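Local coordinates for glyceraldehyde-3-phosphate dehydrogenase (Sulfolobus solfataricus, PDB 1B7G), which catalyses the phosphorylating oxidation of D-glyceraldehyde 3-phosphate in glycolysis, accepting NADP or NAD as cofactor with a marked preference for NADP, at residues Ile50-Gln55 with Ile65-Thr70; Thr163-Ala168 with Met209-Pro214; Met218-Ile223 with Met295-Gln300. The protein carries 1 engineered substitution. All blocks are in the same frame, centred on the assembly; numbering follows the deposited sequence.

Contact 1. Residues Ile50-Gln55 with Ile65-Thr70. Engineered in segment 50-55: Val52 (natural residue Leu).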
loop_
_atom_site.group_PDB
_atom_site.type_symbol
_atom_site.label_atom_id
_atom_site.label_comp_id
_atom_site.label_asym_id
_atom_site.label_seq_id
_atom_site.Cartn_x
_atom_site.Cartn_y
_atom_site.Cartn_z
ATOM N N ILE A 50 5.696 -7.551 23.510
ATOM C CA ILE A 50 5.747 -6.116 23.686
ATOM C C ILE A 50 6.124 -5.690 25.092
ATOM O O ILE A 50 5.516 -6.088 26.083
ATOM C CB ILE A 50 4.394 -5.457 23.351
ATOM C CG1 ILE A 50 3.956 -5.861 21.937
ATOM C CG2 ILE A 50 4.522 -3.938 23.501
ATOM C CD1 ILE A 50 2.540 -5.411 21.631
ATOM N N TYR A 51 7.165 -4.882 25.176
ATOM C CA TYR A 51 7.689 -4.360 26.423
ATOM C C TYR A 51 7.382 -2.861 26.469
ATOM O O TYR A 51 7.353 -2.224 25.404
ATOM C CB TYR A 51 9.164 -4.622 26.528
ATOM C CG TYR A 51 9.573 -6.083 26.541
ATOM C CD1 TYR A 51 9.510 -6.869 25.414
ATOM C CD2 TYR A 51 10.078 -6.649 27.717
ATOM C CE1 TYR A 51 9.901 -8.199 25.446
ATOM C CE2 TYR A 51 10.494 -7.974 27.751
ATOM C CZ TYR A 51 10.397 -8.746 26.615
ATOM O OH TYR A 51 10.805 -10.070 26.629
ATOM N N VAL A 52 7.065 -2.342 27.631
ATOM C CA VAL A 52 6.590 -0.971 27.789
ATOM C C VAL A 52 7.330 -0.262 28.915
ATOM O O VAL A 52 7.596 -0.891 29.939
ATOM C CB VAL A 52 5.096 -1.004 28.171
ATOM C CG1 VAL A 52 4.597 0.420 28.501
ATOM C CG2 VAL A 52 4.221 -1.565 27.052
ATOM N N PRO A 53 7.586 1.037 28.781
ATOM C CA PRO A 53 8.240 1.794 29.831
ATOM C C PRO A 53 7.447 1.695 31.126
ATOM O O PRO A 53 6.241 1.912 31.135
ATOM C CB PRO A 53 8.265 3.236 29.332
ATOM C CG PRO A 53 8.041 3.144 27.869
ATOM C CD PRO A 53 7.280 1.872 27.606
ATOM N N GLN A 54 8.136 1.378 32.203
ATOM C CA GLN A 54 7.591 1.259 33.544
ATOM C C GLN A 54 6.418 2.178 33.832
ATOM O O GLN A 54 5.320 1.732 34.193
ATOM C CB GLN A 54 8.740 1.541 34.516
ATOM C CG GLN A 54 8.494 1.320 35.987
ATOM C CD GLN A 54 9.742 1.698 36.783
ATOM O OE1 GLN A 54 10.856 1.493 36.288
ATOM N NE2 GLN A 54 9.554 2.247 37.973
ATOM N N GLN A 55 6.576 3.475 33.584
ATOM C CA GLN A 55 5.545 4.458 33.833
ATOM C C GLN A 55 4.364 4.390 32.897
ATOM O O GLN A 55 3.390 5.139 33.088
ATOM C CB GLN A 55 6.177 5.868 33.778
ATOM C CG GLN A 55 7.321 6.002 34.773
ATOM C CD GLN A 55 8.044 7.326 34.667
ATOM O OE1 GLN A 55 7.465 8.344 34.282
ATOM N NE2 GLN A 55 9.329 7.320 35.017
ATOM N N ILE A 65 -3.716 -5.702 26.015
ATOM C CA ILE A 65 -2.550 -6.309 25.340
ATOM C C ILE A 65 -1.534 -6.588 26.432
ATOM O O ILE A 65 -1.205 -5.698 27.215
ATOM C CB ILE A 65 -1.974 -5.354 24.280
ATOM C CG1 ILE A 65 -3.051 -5.027 23.231
ATOM C CG2 ILE A 65 -0.753 -5.956 23.595
ATOM C CD1 ILE A 65 -2.642 -3.910 22.279
ATOM N N PRO A 66 -1.082 -7.828 26.560
ATOM C CA PRO A 66 -0.124 -8.165 27.590
ATOM C C PRO A 66 1.227 -7.490 27.340
ATOM O O PRO A 66 1.624 -7.378 26.192
ATOM C CB PRO A 66 0.004 -9.679 27.486
ATOM C CG PRO A 66 -0.430 -10.015 26.101
ATOM C CD PRO A 66 -1.433 -8.965 25.689
ATOM N N VAL A 67 1.940 -7.171 28.393
ATOM C CA VAL A 67 3.232 -6.568 28.464
ATOM C C VAL A 67 4.278 -7.525 29.041
ATOM O O VAL A 67 4.232 -7.870 30.228
ATOM C CB VAL A 67 3.179 -5.335 29.393
ATOM C CG1 VAL A 67 4.567 -4.741 29.607
ATOM C CG2 VAL A 67 2.231 -4.282 28.870
ATOM N N ALA A 68 5.308 -7.845 28.289
ATOM C CA ALA A 68 6.329 -8.795 28.687
ATOM C C ALA A 68 7.291 -8.294 29.731
ATOM O O ALA A 68 7.925 -9.110 30.413
ATOM C CB ALA A 68 7.053 -9.290 27.441
ATOM N N GLY A 69 7.425 -6.983 29.917
ATOM C CA GLY A 69 8.367 -6.450 30.898
ATOM C C GLY A 69 8.651 -4.977 30.592
ATOM O O GLY A 69 8.015 -4.432 29.701
ATOM N N THR A 70 9.590 -4.389 31.293
ATOM C CA THR A 70 9.953 -2.994 31.065
ATOM C C THR A 70 10.861 -2.895 29.835
ATOM O O THR A 70 11.363 -3.917 29.352
ATOM C CB THR A 70 10.766 -2.450 32.266
ATOM O OG1 THR A 70 11.978 -3.224 32.337
ATOM C CG2 THR A 70 9.978 -2.572 33.552
HETATM O O HOH W 1 3.748 -8.941 25.182
#
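Ile50 and Ala68 join strand 50-51, an edge strand of the parallel sheet in the Rossmann-type nucleotide-binding domain, to the loop between helices 57-61 and 71-77. Two backbone hydrogen bonds fix the register. Ala68 N donates to Ile50 O (2.8 Å), and Val52 N reaches Gly69 O at 3.1 Å. Three CA-H...O contacts run beside them, among them Thr70 CA to Val52 O. A water bridges the same backbones, accepting from Ile50 N and donating to Pro66 O.

Ile50 and Val52 make aliphatic contacts on one side of these bonds; Tyr51 lies on the other. Val52, an engineered residue in place of leucine, holds CG2 anti to its carbonyl carbon and meets Val67 CG2 at 3.8 Å, the two side chains crossing at about a right angle; Phe60 of helix 57-61 touches both. Ile50 CD1 meets Ile65 CG2, and Ile65 in turn packs on Tyr253 of the second subunit.

Thr70 ends the loop as N-cap of helix 71-77, its OG1 accepting from Asp73 N. Gly69 passes close beside Tyr51, where a CB would come within 3.3 Å of Tyr51 CD2 and, at these backbone angles, press against the carbonyl O of Ala68. The neighbouring Ala68 makes a CH-pi contact, its CB lying over one face of the Tyr51 ring, 3.6 Å from the centroid and 15° off the normal.

Contact 2. Residues Thr163-Ala168 with Met209-Pro214. With SO4 (sulfate ion), chain D; SO4 (sulfate ion), chain C.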
loop_
_atom_site.group_PDB
_atom_site.type_symbol
_atom_site.label_atom_id
_atom_site.label_comp_id
_atom_site.label_asym_id
_atom_site.label_seq_id
_atom_site.Cartn_x
_atom_site.Cartn_y
_atom_site.Cartn_z
ATOM N N THR A 163 19.747 18.766 -4.258
ATOM C CA THR A 163 18.482 19.290 -3.768
ATOM C C THR A 163 17.538 18.116 -3.456
ATOM O O THR A 163 17.343 17.217 -4.244
ATOM C CB THR A 163 17.908 20.207 -4.859
ATOM O OG1 THR A 163 18.491 21.503 -4.771
ATOM C CG2 THR A 163 16.393 20.350 -4.683
ATOM N N ILE A 164 17.030 18.147 -2.235
ATOM C CA ILE A 164 16.145 17.138 -1.693
ATOM C C ILE A 164 14.719 17.649 -1.483
ATOM O O ILE A 164 14.451 18.534 -0.678
ATOM C CB ILE A 164 16.691 16.586 -0.363
ATOM C CG1 ILE A 164 18.088 15.945 -0.575
ATOM C CG2 ILE A 164 15.787 15.469 0.187
ATOM C CD1 ILE A 164 18.814 15.785 0.751
ATOM N N VAL A 165 13.791 17.024 -2.193
ATOM C CA VAL A 165 12.369 17.318 -2.033
ATOM C C VAL A 165 11.765 16.289 -1.051
ATOM O O VAL A 165 11.629 15.148 -1.449
ATOM C CB VAL A 165 11.655 17.231 -3.385
ATOM C CG1 VAL A 165 10.128 17.406 -3.205
ATOM C CG2 VAL A 165 12.272 18.224 -4.358
ATOM N N ARG A 166 11.493 16.701 0.165
ATOM C CA ARG A 166 11.016 15.726 1.173
ATOM C C ARG A 166 9.504 15.583 1.196
ATOM O O ARG A 166 8.757 16.580 1.124
ATOM C CB ARG A 166 11.540 16.124 2.550
ATOM C CG ARG A 166 12.973 16.509 2.668
ATOM C CD ARG A 166 13.572 16.695 4.047
ATOM N NE ARG A 166 13.300 15.583 4.963
ATOM C CZ ARG A 166 12.275 15.489 5.783
ATOM N NH1 ARG A 166 11.392 16.490 5.894
ATOM N NH2 ARG A 166 12.120 14.383 6.527
ATOM N N ARG A 167 9.028 14.340 1.335
ATOM C CA ARG A 167 7.587 14.125 1.572
ATOM C C ARG A 167 7.293 14.696 2.938
ATOM O O ARG A 167 8.187 14.691 3.811
ATOM C CB ARG A 167 7.267 12.620 1.427
ATOM C CG ARG A 167 7.944 11.766 2.547
ATOM C CD ARG A 167 6.944 11.608 3.670
ATOM N NE ARG A 167 7.327 10.842 4.840
ATOM C CZ ARG A 167 8.061 11.310 5.840
ATOM N NH1 ARG A 167 8.555 12.561 5.805
ATOM N NH2 ARG A 167 8.348 10.537 6.887
ATOM N N ALA A 168 6.141 15.321 3.166
ATOM C CA ALA A 168 5.782 15.963 4.404
ATOM C C ALA A 168 5.663 15.023 5.613
ATOM O O ALA A 168 6.148 15.315 6.721
ATOM C CB ALA A 168 4.379 16.644 4.223
ATOM N N MET A 209 20.490 21.277 -0.209
ATOM C CA MET A 209 19.351 22.082 0.251
ATOM C C MET A 209 18.118 21.181 0.269
ATOM O O MET A 209 18.035 20.284 -0.578
ATOM C CB MET A 209 19.074 23.199 -0.760
ATOM C CG MET A 209 20.102 24.267 -0.964
ATOM S SD MET A 209 19.769 25.406 -2.318
ATOM C CE MET A 209 20.827 24.784 -3.607
ATOM N N ALA A 210 17.140 21.464 1.123
ATOM C CA ALA A 210 15.968 20.605 1.184
ATOM C C ALA A 210 14.684 21.483 1.356
ATOM O O ALA A 210 14.734 22.483 2.039
ATOM C CB ALA A 210 16.053 19.723 2.429
ATOM N N VAL A 211 13.603 20.921 0.856
ATOM C CA VAL A 211 12.290 21.506 0.916
ATOM C C VAL A 211 11.242 20.387 1.145
ATOM O O VAL A 211 11.483 19.286 0.643
ATOM C CB VAL A 211 11.955 22.239 -0.393
ATOM C CG1 VAL A 211 11.944 21.283 -1.580
ATOM C CG2 VAL A 211 10.575 22.904 -0.284
ATOM N N ILE A 212 10.192 20.720 1.837
ATOM C CA ILE A 212 9.039 19.837 2.093
ATOM C C ILE A 212 7.929 20.151 1.087
ATOM O O ILE A 212 7.613 21.313 0.842
ATOM C CB ILE A 212 8.541 19.959 3.523
ATOM C CG1 ILE A 212 9.459 19.312 4.569
ATOM C CG2 ILE A 212 7.095 19.400 3.740
ATOM C CD1 ILE A 212 9.110 19.759 6.011
ATOM N N ALA A 213 7.441 19.120 0.423
ATOM C CA ALA A 213 6.338 19.183 -0.510
ATOM C C ALA A 213 5.137 18.456 0.157
ATOM O O ALA A 213 5.411 17.570 0.979
ATOM C CB ALA A 213 6.593 18.490 -1.829
ATOM N N PRO A 214 3.928 18.732 -0.282
ATOM C CA PRO A 214 2.720 18.118 0.284
ATOM C C PRO A 214 2.372 16.762 -0.305
ATOM O O PRO A 214 1.364 16.569 -0.970
ATOM C CB PRO A 214 1.612 19.139 0.012
ATOM C CG PRO A 214 2.058 19.883 -1.178
ATOM C CD PRO A 214 3.574 19.757 -1.295
HETATM S S SO4 D . 9.999 12.895 9.161
HETATM O O1 SO4 D . 8.930 11.927 9.613
HETATM O O2 SO4 D . 9.558 13.573 7.916
HETATM O O3 SO4 D . 11.194 12.033 8.869
HETATM O O4 SO4 D . 10.272 13.876 10.230
HETATM S S SO4 C . 15.938 12.988 6.155
HETATM O O1 SO4 C . 14.905 13.151 7.170
HETATM O O2 SO4 C . 15.656 13.990 4.987
HETATM O O3 SO4 C . 16.051 11.684 5.506
HETATM O O4 SO4 C . 17.205 13.347 6.817
#
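Ile164 and Arg166 each give their backbone N-H and C=O to strand 209-213, which runs parallel to strand 163-167 with the axes 28° apart. The four bonds form an unbroken ladder. Ile164 N donates to Met209 O, and Val211 N returns to Ile164 O. Next, Arg166 N reaches Val211 O at 2.6 Å, and Ala213 N closes on Arg166 O at 172°. Every one of these carbonyls also receives a CA-H...O contact, such as Ala210 CA to Ile164 O (3.2 Å).

Thr163, Val165, Met209, Val211 and Ala213 share one face, where Val165 CG1 meets Ala213 CB at 3.9 Å. Ile164, Arg166, Ala210 and Ile212 point to the other. There the Arg166 chain bends at chi3 (50°), turning its guanidinium edge toward two sulfate ions. NE donates to O2 of the chain C sulfate (2.8 Å), while NH2 is shared between O1 of that ion and O2 of the chain D sulfate. NH1 passes beside Ile212 CG1 (3.7 Å) and forms a salt bridge with Asp185, so each guanidinium nitrogen has an acceptor. Arg167 grips the chain D sulfate with NH1 and NH2, at O2 and O1 respectively; its NE is paired with Asp170. A leucine in place of Arg166 would probably leave Asp185 without its charged mate, strip the chain C sulfate of its NE and NH2 donors and cost the chain D sulfate its NH2 bond, though not Arg167.

Both arginines belong to the observed phosphate-binding sites, Arg166 to that for inorganic phosphate and both to that for substrate phosphate. The chain D sulfate, shared by both arginines, and the chain C sulfate, held by Arg166 alone of the two, are consistent with the paired anion sites of a glyceraldehyde-3-phosphate dehydrogenase catalytic domain.

Contact 3. Residues Met218-Ile223 with Met295-Gln300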
loop_
_atom_site.group_PDB
_atom_site.type_symbol
_atom_site.label_atom_id
_atom_site.label_comp_id
_atom_site.label_asym_id
_atom_site.label_seq_id
_atom_site.Cartn_x
_atom_site.Cartn_y
_atom_site.Cartn_z
ATOM N N MET A 218 7.012 9.366 -1.114
ATOM C CA MET A 218 8.459 9.218 -1.279
ATOM C C MET A 218 9.097 10.610 -1.377
ATOM O O MET A 218 8.421 11.528 -1.876
ATOM C CB MET A 218 8.713 8.569 -2.652
ATOM C CG MET A 218 8.539 7.056 -2.710
ATOM S SD MET A 218 8.846 6.365 -4.317
ATOM C CE MET A 218 8.067 4.734 -4.108
ATOM N N HIS A 219 10.368 10.648 -1.055
ATOM C CA HIS A 219 11.202 11.800 -1.289
ATOM C C HIS A 219 11.769 11.698 -2.700
ATOM O O HIS A 219 11.809 10.591 -3.248
ATOM C CB HIS A 219 12.418 11.772 -0.355
ATOM C CG HIS A 219 12.132 11.726 1.100
ATOM N ND1 HIS A 219 11.363 12.643 1.757
ATOM C CD2 HIS A 219 12.543 10.850 2.061
ATOM C CE1 HIS A 219 11.323 12.394 3.040
ATOM N NE2 HIS A 219 12.064 11.285 3.253
ATOM N N MET A 220 12.342 12.808 -3.183
ATOM C CA MET A 220 13.089 12.821 -4.399
ATOM C C MET A 220 14.358 13.657 -4.251
ATOM O O MET A 220 14.414 14.684 -3.569
ATOM C CB MET A 220 12.369 13.264 -5.691
ATOM C CG MET A 220 11.587 12.123 -6.348
ATOM S SD MET A 220 10.889 12.531 -7.933
ATOM C CE MET A 220 12.383 12.394 -8.968
ATOM N N HIS A 221 15.422 13.169 -4.936
ATOM C CA HIS A 221 16.681 13.900 -4.946
ATOM C C HIS A 221 17.062 14.336 -6.370
ATOM O O HIS A 221 16.870 13.663 -7.326
ATOM C CB HIS A 221 17.901 13.127 -4.400
ATOM C CG HIS A 221 17.759 12.708 -2.959
ATOM N ND1 HIS A 221 18.878 12.486 -2.154
ATOM C CD2 HIS A 221 16.688 12.470 -2.201
ATOM C CE1 HIS A 221 18.420 12.148 -0.925
ATOM N NE2 HIS A 221 17.121 12.107 -0.960
ATOM N N PHE A 222 17.727 15.506 -6.414
ATOM C CA PHE A 222 18.153 15.998 -7.751
ATOM C C PHE A 222 19.625 16.366 -7.597
ATOM O O PHE A 222 19.948 17.157 -6.701
ATOM C CB PHE A 222 17.324 17.196 -8.192
ATOM C CG PHE A 222 15.843 16.895 -8.254
ATOM C CD1 PHE A 222 15.314 16.236 -9.347
ATOM C CD2 PHE A 222 15.011 17.211 -7.197
ATOM C CE1 PHE A 222 13.957 15.931 -9.390
ATOM C CE2 PHE A 222 13.655 16.904 -7.232
ATOM C CZ PHE A 222 13.133 16.265 -8.337
ATOM N N ILE A 223 20.487 15.606 -8.265
ATOM C CA ILE A 223 21.888 15.729 -7.858
ATOM C C ILE A 223 22.866 15.997 -8.989
ATOM O O ILE A 223 22.616 15.778 -10.137
ATOM C CB ILE A 223 22.422 14.486 -7.118
ATOM C CG1 ILE A 223 22.466 13.330 -8.119
ATOM C CG2 ILE A 223 21.607 14.113 -5.892
ATOM C CD1 ILE A 223 23.448 12.258 -7.634
ATOM N N MET A 295 18.392 12.099 -11.168
ATOM C CA MET A 295 17.413 12.279 -10.083
ATOM C C MET A 295 16.919 10.904 -9.646
ATOM O O MET A 295 16.933 9.939 -10.444
ATOM C CB MET A 295 16.210 13.137 -10.603
ATOM C CG MET A 295 15.546 12.394 -11.759
ATOM S SD MET A 295 14.005 13.107 -12.246
ATOM C CE MET A 295 14.431 14.594 -13.064
ATOM N N TYR A 296 16.481 10.816 -8.402
ATOM C CA TYR A 296 16.011 9.518 -7.902
ATOM C C TYR A 296 14.948 9.709 -6.846
ATOM O O TYR A 296 14.842 10.777 -6.193
ATOM C CB TYR A 296 17.228 8.669 -7.440
ATOM C CG TYR A 296 18.144 9.278 -6.411
ATOM C CD1 TYR A 296 17.786 9.312 -5.056
ATOM C CD2 TYR A 296 19.376 9.786 -6.747
ATOM C CE1 TYR A 296 18.640 9.861 -4.123
ATOM C CE2 TYR A 296 20.247 10.314 -5.812
ATOM C CZ TYR A 296 19.863 10.376 -4.500
ATOM O OH TYR A 296 20.694 10.949 -3.574
ATOM N N ALA A 297 14.150 8.637 -6.666
ATOM C CA ALA A 297 13.177 8.611 -5.586
ATOM C C ALA A 297 13.691 7.828 -4.390
ATOM O O ALA A 297 14.512 6.895 -4.547
ATOM C CB ALA A 297 11.831 8.015 -6.045
ATOM N N VAL A 298 13.226 8.140 -3.190
ATOM C CA VAL A 298 13.619 7.423 -1.980
ATOM C C VAL A 298 12.356 7.036 -1.187
ATOM O O VAL A 298 11.563 7.908 -0.851
ATOM C CB VAL A 298 14.511 8.269 -1.071
ATOM C CG1 VAL A 298 14.896 7.549 0.206
ATOM C CG2 VAL A 298 15.800 8.740 -1.804
ATOM N N HIS A 299 12.149 5.748 -0.947
ATOM C CA HIS A 299 11.014 5.322 -0.115
ATOM C C HIS A 299 11.450 5.362 1.330
ATOM O O HIS A 299 12.116 4.427 1.838
ATOM C CB HIS A 299 10.464 3.950 -0.507
ATOM C CG HIS A 299 9.272 3.570 0.354
ATOM N ND1 HIS A 299 9.090 2.309 0.860
ATOM C CD2 HIS A 299 8.242 4.295 0.824
ATOM C CE1 HIS A 299 8.008 2.265 1.604
ATOM N NE2 HIS A 299 7.450 3.471 1.577
ATOM N N GLN A 300 11.047 6.416 2.029
ATOM C CA GLN A 300 11.549 6.691 3.360
ATOM C C GLN A 300 11.081 5.686 4.404
ATOM O O GLN A 300 11.740 5.582 5.435
ATOM C CB GLN A 300 11.248 8.087 3.915
ATOM C CG GLN A 300 9.763 8.351 4.167
ATOM C CD GLN A 300 8.932 8.346 2.922
ATOM O OE1 GLN A 300 9.379 8.610 1.785
ATOM N NE2 GLN A 300 7.642 8.022 3.052
#
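His221 and Tyr296 face each other as a hydrogen-bonded pair of antiparallel strands, with N-H...O bonds in both directions between their backbones; His221 N to Tyr296 O is 2.8 Å. Followed outward, His221 begins with CB over one face of the Tyr296 ring, 3.6 Å from its centroid. CG, anti to the carbonyl carbon (chi1 -61°), sits 3.2 Å from Tyr296 CE1, the rings meeting obliquely with planes 34° apart. ND1 makes a weak, bent bond to Tyr296 OH (2.8 Å, 118°), and His221 CE1 lies 3.7 Å from that OH. On the other branch, CD2 and NE2 pass Val298 CG2, and NE2 is hydrogen-bonded to Asn140 OD1.

The same pattern of bonds joins His219 to Val298. Beyond it, His219 NE2 approaches Gln300 CB at 3.4 Å, Gln300 OE1 lies over one ring face, and ND1 is bonded to Arg167 N. The opposite sheet face is sulfur-rich: Met220 CE touches Met295 SD (3.7 Å), which stands at the edge of the Phe222 ring in a Met-aromatic contact.

His219 shares the observed catalytic site with Cys139, and Gln300 probably binds NAD; this antiparallel pair in the catalytic domain's mixed sheet thus carries the active-site histidine at its end.

How the contacts relate
Contacts 2 and 3 are parts of one mixed sheet, their centres about 9 Å apart, with strands 157-167 and 219-227 adjacent: Val165 N lies 2.8 Å from Met220 O, a probable hydrogen bond. Contact 1 belongs to the nucleotide-binding domain, about 37 Å from either centre, and does not touch them. Contact 3 is buried and mostly aromatic and sulfur-bearing; contact 2 lies at the surface and turns charged guanidinium groups to anions; contact 1, partly buried, relies on two backbone hydrogen bonds, aliphatic packing and one CH-pi contact. The adjacency of strands 157-167 and 219-227 places Arg166 and Arg167 beside His219 and Gln300 at one end of the sheet.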